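Local coordinates for heme utilization carrier protein (Escherichia coli O157:H7, PDB 6U9J), which probably binds heme in the bacterial cytosol and carries it, with a likely part in anaerobic heme degradation, at residues V17-Y22 with L27-N32; D45-T50 with A117-F122; G72-G77 with H90-H95. All blocks are in the same frame, centred on the assembly; numbering follows the deposited sequence.

Contact 1: residues V17-Y22 with L27-N32; sequences VVAEQY and LEVVRN
V18 is the first residue of 17-22 to meet 27-32, and its partner is V29, which supplies all the methyl groups on the other side. The two valines cross obliquely: V18 CG1 lies 3.9 Å from V29 CG1 and is also near V29 CG2, so one methyl of V18 reaches both branches of its partner. Placing CG1 anti to the backbone N (chi1 174°) is what turns this branch of V18 to the neighbouring helix.

A19 follows, with its bond to CB directed at the second helix. The other branch of V29 presses here, with V29 CG2 at 3.7 Å from A19 CB and equally close to A19 CA. Contact with the alpha carbon itself means that the methyl reaches the helix backbone, which the short alanine side chain permits. The CA atoms of A19 and V29 are accordingly just 6.2 Å apart, the shortest such spacing between the two segments. Loop residues add to the packing around the valines, P11 before the first helix touching V18 and T24 in the connection touching V29.

On the partner helix, the N32 amide folds back at the C-terminal end: N32 ND2 donates to E28 O over 2.7 Å, with an N-H...O angle of 148°. The donor is tilted 30° from the carbonyl plane.

The buried interface is small, 118 Å², and wholly apolar. It is the packing of two consecutive short helices joined by a brief loop, a helix-loop-helix pair whose second member rests on the large antiparallel sheet through V30 and L27.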
loop_
_atom_site.group_PDB
_atom_site.type_symbol
_atom_site.label_atom_id
_atom_site.label_comp_id
_atom_site.label_asym_id
_atom_site.label_seq_id
_atom_site.Cartn_x
_atom_site.Cartn_y
_atom_site.Cartn_z
ATOM N N VAL A 17 -14.737 3.682 11.848
ATOM C CA VAL A 17 -15.782 4.648 12.169
ATOM C C VAL A 17 -16.244 4.467 13.610
ATOM O O VAL A 17 -16.504 5.444 14.322
ATOM C CB VAL A 17 -16.944 4.522 11.165
ATOM C CG1 VAL A 17 -18.196 5.204 11.691
ATOM C CG2 VAL A 17 -16.544 5.107 9.810
ATOM N N VAL A 18 -16.315 3.217 14.079
ATOM C CA VAL A 18 -16.662 2.966 15.478
ATOM C C VAL A 18 -15.603 3.551 16.402
ATOM O O VAL A 18 -15.918 4.177 17.420
ATOM C CB VAL A 18 -16.848 1.461 15.734
ATOM C CG1 VAL A 18 -17.054 1.212 17.218
ATOM C CG2 VAL A 18 -18.013 0.919 14.926
ATOM N N ALA A 19 -14.326 3.322 16.085
ATOM C CA ALA A 19 -13.267 3.926 16.885
ATOM C C ALA A 19 -13.303 5.445 16.774
ATOM O O ALA A 19 -13.136 6.147 17.777
ATOM C CB ALA A 19 -11.899 3.383 16.465
ATOM N N GLU A 20 -13.524 5.965 15.563
ATOM C CA GLU A 20 -13.750 7.400 15.392
ATOM C C GLU A 20 -14.913 7.868 16.255
ATOM O O GLU A 20 -14.784 8.812 17.045
ATOM C CB GLU A 20 -14.024 7.720 13.921
ATOM C CG GLU A 20 -12.802 7.741 13.028
ATOM C CD GLU A 20 -13.168 7.874 11.561
ATOM O OE1 GLU A 20 -14.344 7.619 11.216
ATOM O OE2 GLU A 20 -12.286 8.233 10.751
ATOM N N GLN A 21 -16.060 7.201 16.127
ATOM C CA GLN A 21 -17.249 7.611 16.868
ATOM C C GLN A 21 -17.038 7.508 18.375
ATOM O O GLN A 21 -17.653 8.260 19.142
ATOM C CB GLN A 21 -18.446 6.771 16.411
ATOM C CG GLN A 21 -19.522 6.525 17.451
ATOM C CD GLN A 21 -20.602 5.601 16.937
ATOM O OE1 GLN A 21 -20.345 4.750 16.082
ATOM N NE2 GLN A 21 -21.820 5.758 17.454
ATOM N N TYR A 22 -16.149 6.622 18.819
ATOM C CA TYR A 22 -15.907 6.407 20.239
ATOM C C TYR A 22 -14.613 7.041 20.728
ATOM O O TYR A 22 -14.273 6.887 21.908
ATOM C CB TYR A 22 -15.888 4.908 20.549
ATOM C CG TYR A 22 -17.185 4.388 21.121
ATOM C CD1 TYR A 22 -18.229 4.011 20.289
ATOM C CD2 TYR A 22 -17.366 4.278 22.492
ATOM C CE1 TYR A 22 -19.422 3.537 20.809
ATOM C CE2 TYR A 22 -18.552 3.804 23.023
ATOM C CZ TYR A 22 -19.576 3.435 22.177
ATOM O OH TYR A 22 -20.758 2.964 22.699
ATOM N N LEU A 27 -7.744 -1.054 17.829
ATOM C CA LEU A 27 -7.490 -2.262 18.613
ATOM C C LEU A 27 -8.505 -2.423 19.741
ATOM O O LEU A 27 -9.016 -3.524 19.972
ATOM C CB LEU A 27 -6.067 -2.253 19.176
ATOM C CG LEU A 27 -5.714 -3.469 20.041
ATOM C CD1 LEU A 27 -5.924 -4.778 19.276
ATOM C CD2 LEU A 27 -4.283 -3.362 20.534
ATOM N N GLU A 28 -8.800 -1.343 20.466
ATOM C CA GLU A 28 -9.766 -1.465 21.553
ATOM C C GLU A 28 -11.148 -1.849 21.033
ATOM O O GLU A 28 -11.851 -2.634 21.671
ATOM C CB GLU A 28 -9.833 -0.170 22.363
ATOM C CG GLU A 28 -10.498 -0.360 23.721
ATOM C CD GLU A 28 -9.683 -1.252 24.647
ATOM O OE1 GLU A 28 -10.291 -2.020 25.426
ATOM O OE2 GLU A 28 -8.435 -1.193 24.587
ATOM N N VAL A 29 -11.541 -1.329 19.868
ATOM C CA VAL A 29 -12.799 -1.758 19.255
ATOM C C VAL A 29 -12.749 -3.246 18.929
ATOM O O VAL A 29 -13.676 -4.003 19.232
ATOM C CB VAL A 29 -13.096 -0.927 17.999
ATOM C CG1 VAL A 29 -14.297 -1.507 17.232
ATOM C CG2 VAL A 29 -13.326 0.526 18.372
ATOM N N VAL A 30 -11.654 -3.688 18.306
ATOM C CA VAL A 30 -11.567 -5.082 17.891
ATOM C C VAL A 30 -11.633 -6.015 19.095
ATOM O O VAL A 30 -12.234 -7.093 19.027
ATOM C CB VAL A 30 -10.291 -5.300 17.055
ATOM C CG1 VAL A 30 -9.965 -6.775 16.961
ATOM C CG2 VAL A 30 -10.495 -4.707 15.659
ATOM N N ARG A 31 -11.004 -5.625 20.208
ATOM C CA ARG A 31 -11.033 -6.453 21.411
ATOM C C ARG A 31 -12.449 -6.675 21.909
ATOM O O ARG A 31 -12.746 -7.727 22.486
ATOM C CB ARG A 31 -10.215 -5.800 22.521
ATOM C CG ARG A 31 -8.726 -5.831 22.313
ATOM C CD ARG A 31 -8.042 -5.353 23.580
ATOM N NE ARG A 31 -6.602 -5.226 23.417
ATOM C CZ ARG A 31 -5.744 -6.234 23.541
ATOM N NH1 ARG A 31 -4.448 -6.013 23.382
ATOM N NH2 ARG A 31 -6.181 -7.455 23.824
ATOM N N ASN A 32 -13.328 -5.703 21.701
ATOM C CA ASN A 32 -14.686 -5.745 22.222
ATOM C C ASN A 32 -15.688 -6.318 21.232
ATOM O O ASN A 32 -16.887 -6.350 21.528
ATOM C CB ASN A 32 -15.104 -4.344 22.661
ATOM C CG ASN A 32 -14.420 -3.923 23.939
ATOM O OD1 ASN A 32 -14.797 -4.360 25.027
ATOM N ND2 ASN A 32 -13.402 -3.083 23.819
#

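Contact 2: residues D45-T50 with A117-F122; sequences DTVWDT and ASILFF
V47 and I119 meet tip to tip, with V47 CG1 4.0 Å from I119 CG2. Each of these methyls is anti to its own backbone N, V47 with chi1 170°. The same V47 methyl approaches F121 CZ at 4.3 Å, so it touches two residues of one face of the strand. Beside it W48 crosses F121 at about a right angle: F121 CZ lies near the indole plane at its edge, 4.0 Å from W48 CE3, while the phenyl ring is met obliquely.

These pairs seat helix 44-51 on one face of the six-stranded antiparallel sheet, in which 114-122 is an inner strand between 103-111 and 128-133. The segment axes run 140° apart in direction and approach to 11.3 Å, a spacing bridged by side chains alone.

Farther out, the indole is fixed on several sides. W48 NE1 is hydrogen-bonded to P75 O, F84 meets the ring edge-to-face, F44 lies with its plane inclined by about 20°, and L130 packs on W48 as well. I132 and C101 pack on F121, and W54 and I104 on I119.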
loop_
_atom_site.group_PDB
_atom_site.type_symbol
_atom_site.label_atom_id
_atom_site.label_comp_id
_atom_site.label_asym_id
_atom_site.label_seq_id
_atom_site.Cartn_x
_atom_site.Cartn_y
_atom_site.Cartn_z
ATOM N N ASP A 45 5.332 -14.407 12.583
ATOM C CA ASP A 45 5.795 -15.445 11.672
ATOM C C ASP A 45 4.796 -16.587 11.568
ATOM O O ASP A 45 4.557 -17.110 10.475
ATOM C CB ASP A 45 7.156 -15.987 12.123
ATOM C CG ASP A 45 8.297 -15.036 11.843
ATOM O OD1 ASP A 45 8.199 -14.212 10.913
ATOM O OD2 ASP A 45 9.322 -15.141 12.548
ATOM N N THR A 46 4.229 -17.016 12.701
ATOM C CA THR A 46 3.249 -18.098 12.677
ATOM C C THR A 46 2.046 -17.731 11.811
ATOM O O THR A 46 1.597 -18.534 10.983
ATOM C CB THR A 46 2.806 -18.426 14.106
ATOM O OG1 THR A 46 3.918 -18.956 14.840
ATOM C CG2 THR A 46 1.676 -19.442 14.111
ATOM N N VAL A 47 1.537 -16.510 11.968
ATOM C CA VAL A 47 0.368 -16.083 11.200
ATOM C C VAL A 47 0.732 -15.932 9.731
ATOM O O VAL A 47 0.053 -16.460 8.841
ATOM C CB VAL A 47 -0.196 -14.770 11.770
ATOM C CG1 VAL A 47 -1.266 -14.192 10.836
ATOM C CG2 VAL A 47 -0.742 -14.991 13.187
ATOM N N TRP A 48 1.828 -15.218 9.454
ATOM C CA TRP A 48 2.198 -14.961 8.070
ATOM C C TRP A 48 2.433 -16.266 7.319
ATOM O O TRP A 48 1.858 -16.490 6.245
ATOM C CB TRP A 48 3.450 -14.069 8.010
ATOM C CG TRP A 48 3.665 -13.531 6.624
ATOM C CD1 TRP A 48 4.297 -14.152 5.588
ATOM C CD2 TRP A 48 3.165 -12.297 6.114
ATOM N NE1 TRP A 48 4.234 -13.363 4.454
ATOM C CE2 TRP A 48 3.567 -12.208 4.762
ATOM C CE3 TRP A 48 2.431 -11.247 6.673
ATOM C CZ2 TRP A 48 3.236 -11.112 3.956
ATOM C CZ3 TRP A 48 2.114 -10.157 5.878
ATOM C CH2 TRP A 48 2.516 -10.098 4.537
ATOM N N ASP A 49 3.271 -17.150 7.877
ATOM C CA ASP A 49 3.604 -18.399 7.198
ATOM C C ASP A 49 2.378 -19.291 7.000
ATOM O O ASP A 49 2.318 -20.057 6.028
ATOM C CB ASP A 49 4.683 -19.139 7.985
ATOM C CG ASP A 49 6.046 -18.447 7.919
ATOM O OD1 ASP A 49 6.204 -17.480 7.142
ATOM O OD2 ASP A 49 6.939 -18.857 8.678
ATOM N N THR A 50 1.394 -19.204 7.901
ATOM C CA THR A 50 0.171 -19.988 7.754
ATOM C C THR A 50 -0.674 -19.482 6.589
ATOM O O THR A 50 -1.120 -20.271 5.753
ATOM C CB THR A 50 -0.621 -19.962 9.062
ATOM O OG1 THR A 50 0.135 -20.623 10.080
ATOM C CG2 THR A 50 -1.961 -20.688 8.914
ATOM N N ALA A 117 -13.931 -12.310 6.890
ATOM C CA ALA A 117 -12.955 -12.900 7.788
ATOM C C ALA A 117 -11.637 -12.222 7.479
ATOM O O ALA A 117 -11.217 -12.209 6.320
ATOM C CB ALA A 117 -12.834 -14.413 7.595
ATOM N N SER A 118 -11.037 -11.606 8.488
ATOM C CA SER A 118 -9.878 -10.762 8.245
ATOM C C SER A 118 -8.816 -10.970 9.309
ATOM O O SER A 118 -9.086 -11.416 10.428
ATOM C CB SER A 118 -10.276 -9.279 8.215
ATOM O OG SER A 118 -10.798 -8.866 9.459
ATOM N N ILE A 119 -7.581 -10.631 8.932
ATOM C CA ILE A 119 -6.445 -10.558 9.846
ATOM C C ILE A 119 -5.951 -9.123 9.844
ATOM O O ILE A 119 -5.657 -8.576 8.779
ATOM C CB ILE A 119 -5.333 -11.520 9.424
ATOM C CG1 ILE A 119 -5.876 -12.937 9.377
ATOM C CG2 ILE A 119 -4.106 -11.412 10.358
ATOM C CD1 ILE A 119 -4.965 -13.908 8.696
ATOM N N LEU A 120 -5.884 -8.510 11.020
ATOM C CA LEU A 120 -5.430 -7.135 11.179
ATOM C C LEU A 120 -4.104 -7.145 11.916
ATOM O O LEU A 120 -3.974 -7.794 12.959
ATOM C CB LEU A 120 -6.438 -6.287 11.955
ATOM C CG LEU A 120 -7.464 -5.518 11.129
ATOM C CD1 LEU A 120 -8.172 -6.457 10.169
ATOM C CD2 LEU A 120 -8.461 -4.850 12.058
ATOM N N PHE A 121 -3.134 -6.415 11.379
ATOM C CA PHE A 121 -1.841 -6.226 12.022
ATOM C C PHE A 121 -1.816 -4.819 12.592
ATOM O O PHE A 121 -2.056 -3.855 11.861
ATOM C CB PHE A 121 -0.691 -6.414 11.027
ATOM C CG PHE A 121 -0.639 -7.783 10.394
ATOM C CD1 PHE A 121 -1.473 -8.104 9.324
ATOM C CD2 PHE A 121 0.250 -8.746 10.852
ATOM C CE1 PHE A 121 -1.431 -9.354 8.736
ATOM C CE2 PHE A 121 0.310 -9.988 10.273
ATOM C CZ PHE A 121 -0.535 -10.308 9.211
ATOM N N PHE A 122 -1.538 -4.699 13.887
ATOM C CA PHE A 122 -1.594 -3.419 14.588
ATOM C C PHE A 122 -0.210 -2.885 14.936
ATOM O O PHE A 122 0.688 -3.648 15.314
ATOM C CB PHE A 122 -2.380 -3.543 15.894
ATOM C CG PHE A 122 -3.825 -3.833 15.704
ATOM C CD1 PHE A 122 -4.270 -5.140 15.624
ATOM C CD2 PHE A 122 -4.729 -2.800 15.595
ATOM C CE1 PHE A 122 -5.619 -5.418 15.448
ATOM C CE2 PHE A 122 -6.078 -3.063 15.418
ATOM C CZ PHE A 122 -6.518 -4.379 15.344
#

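Contact 3: residues G72-G77 with H90-H95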
loop_
_atom_site.group_PDB
_atom_site.type_symbol
_atom_site.label_atom_id
_atom_site.label_comp_id
_atom_site.label_asym_id
_atom_site.label_seq_id
_atom_site.Cartn_x
_atom_site.Cartn_y
_atom_site.Cartn_z
ATOM N N GLY A 72 -4.158 -12.486 -4.491
ATOM C CA GLY A 72 -3.256 -13.534 -4.913
ATOM C C GLY A 72 -2.641 -14.196 -3.698
ATOM O O GLY A 72 -2.971 -13.882 -2.559
ATOM N N GLU A 73 -1.720 -15.113 -3.966
ATOM C CA GLU A 73 -1.083 -15.823 -2.872
ATOM C C GLU A 73 -0.182 -14.876 -2.090
ATOM O O GLU A 73 0.518 -14.041 -2.671
ATOM C CB GLU A 73 -0.285 -17.006 -3.411
ATOM C CG GLU A 73 -1.170 -18.067 -4.043
ATOM C CD GLU A 73 -0.424 -19.353 -4.359
ATOM O OE1 GLU A 73 0.802 -19.290 -4.600
ATOM O OE2 GLU A 73 -1.072 -20.421 -4.376
ATOM N N LEU A 74 -0.209 -15.001 -0.762
ATOM C CA LEU A 74 0.650 -14.177 0.076
ATOM C C LEU A 74 2.105 -14.591 -0.122
ATOM O O LEU A 74 2.427 -15.775 0.024
ATOM C CB LEU A 74 0.251 -14.324 1.547
ATOM C CG LEU A 74 0.763 -13.223 2.474
ATOM C CD1 LEU A 74 0.064 -11.905 2.158
ATOM C CD2 LEU A 74 0.613 -13.598 3.947
ATOM N N PRO A 75 3.007 -13.667 -0.470
ATOM C CA PRO A 75 4.415 -14.042 -0.640
ATOM C C PRO A 75 5.062 -14.395 0.688
ATOM O O PRO A 75 4.743 -13.817 1.731
ATOM C CB PRO A 75 5.052 -12.790 -1.257
ATOM C CG PRO A 75 4.152 -11.669 -0.910
ATOM C CD PRO A 75 2.762 -12.242 -0.745
ATOM N N SER A 76 5.973 -15.365 0.642
ATOM C CA SER A 76 6.820 -15.639 1.786
ATOM C C SER A 76 7.801 -14.485 1.994
ATOM O O SER A 76 7.986 -13.621 1.128
ATOM C CB SER A 76 7.589 -16.941 1.582
ATOM O OG SER A 76 8.645 -16.763 0.652
ATOM N N GLY A 77 8.434 -14.467 3.164
ATOM C CA GLY A 77 9.395 -13.421 3.439
ATOM C C GLY A 77 10.488 -13.886 4.377
ATOM O O GLY A 77 10.441 -14.987 4.928
ATOM N N HIS A 90 4.374 -13.325 -7.749
ATOM C CA HIS A 90 3.398 -13.031 -8.791
ATOM C C HIS A 90 2.937 -11.576 -8.782
ATOM O O HIS A 90 1.798 -11.290 -9.161
ATOM C CB HIS A 90 2.194 -13.965 -8.659
ATOM N N GLY A 91 3.792 -10.645 -8.369
ATOM C CA GLY A 91 3.394 -9.252 -8.417
ATOM C C GLY A 91 3.649 -8.440 -7.164
ATOM O O GLY A 91 4.346 -7.423 -7.224
ATOM N N MET A 92 3.096 -8.846 -6.023
ATOM C CA MET A 92 3.246 -8.086 -4.790
ATOM C C MET A 92 4.537 -8.479 -4.092
ATOM O O MET A 92 4.808 -9.667 -3.900
ATOM C CB MET A 92 2.065 -8.306 -3.841
ATOM C CG MET A 92 2.254 -7.655 -2.460
ATOM S SD MET A 92 0.807 -7.745 -1.362
ATOM C CE MET A 92 1.327 -9.003 -0.216
ATOM N N SER A 93 5.319 -7.478 -3.715
ATOM C CA SER A 93 6.471 -7.644 -2.862
ATOM C C SER A 93 6.495 -6.437 -1.939
ATOM O O SER A 93 5.512 -5.697 -1.834
ATOM C CB SER A 93 7.757 -7.781 -3.681
ATOM O OG SER A 93 8.833 -8.128 -2.830
ATOM N N GLY A 94 7.611 -6.238 -1.267
ATOM C CA GLY A 94 7.827 -5.085 -0.424
ATOM C C GLY A 94 8.438 -5.500 0.896
ATOM O O GLY A 94 9.091 -6.545 0.993
ATOM N N HIS A 95 8.239 -4.664 1.915
ATOM C CA HIS A 95 8.803 -4.931 3.229
ATOM C C HIS A 95 7.880 -4.405 4.315
ATOM O O HIS A 95 7.171 -3.413 4.125
ATOM C CB HIS A 95 10.190 -4.297 3.389
ATOM C CG HIS A 95 10.932 -4.151 2.102
ATOM N ND1 HIS A 95 11.674 -5.168 1.541
ATOM C CD2 HIS A 95 11.004 -3.112 1.239
ATOM C CE1 HIS A 95 12.191 -4.752 0.400
ATOM N NE2 HIS A 95 11.796 -3.510 0.193
#
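The nearest thing to a flat group here is the puckered five-membered ring of P75, which M92 approaches along CD and CG. M92 CE lies 3.6 Å from P75 CD and 3.9 Å from P75 CG, coming in at the CD-CG edge close to the mean plane of the ring. The backbone M92 O is 3.7 Å from P75 CG and displaced to the other side of that plane. The M92 side chain runs across P75 at about a right angle.

The methyl arrives there by a particular path. M92 is extended through its first two torsions (chi1 173°, chi2 174°) and then bends at the sulfur, where chi3 of 105° swings CE toward the proline. That turn also brings M92 CE to 4.0 Å from L74 CD1. L74 starts with its CB directed away from the strand, yet its branch end returns to the contact, so L74 and P75 both touch the one methyl. M92 was modelled in two conformers, and this packing belongs to one of them; its CE contacts are therefore provisional. The interaction is apolar and buries 127 Å² between the segments.

The loop 72-77 links strand 66-71 of the large sheet to strand 77-80 of the three-stranded one, with L74 resting on W48 and V51 of helix 44-51. T59 of strand 56-62 touches both L74 and M92, and L86 of strand 83-86 packs on P75. Strand 92-96 pairs antiparallel with a strand of the second subunit, so the sheet continues across the dimer interface, where S93 also packs on E69 of that subunit.

How the contacts relate
Contact 2 sits between the others. Its centre is 20 Å from that of contact 1, and the two touch: L27 N is 3.6 Å from F122 CE2, and V30 CG2 is 4.0 Å from F122 CZ. L120 and F122 thus face helix 26-31, while I119 and F121 face helix 44-51, placing these helices on opposite faces of strand 114-122. Contact 3 lies 14 Å from contact 2, centre to centre, and is nested in the loop that contact 2 closes. W48 joins them, with NE1 2.8 Å from P75 O and CE2 3.4 Å from L74 CD2. Contacts 1 and 3 stay about 18 Å apart at their nearest atoms.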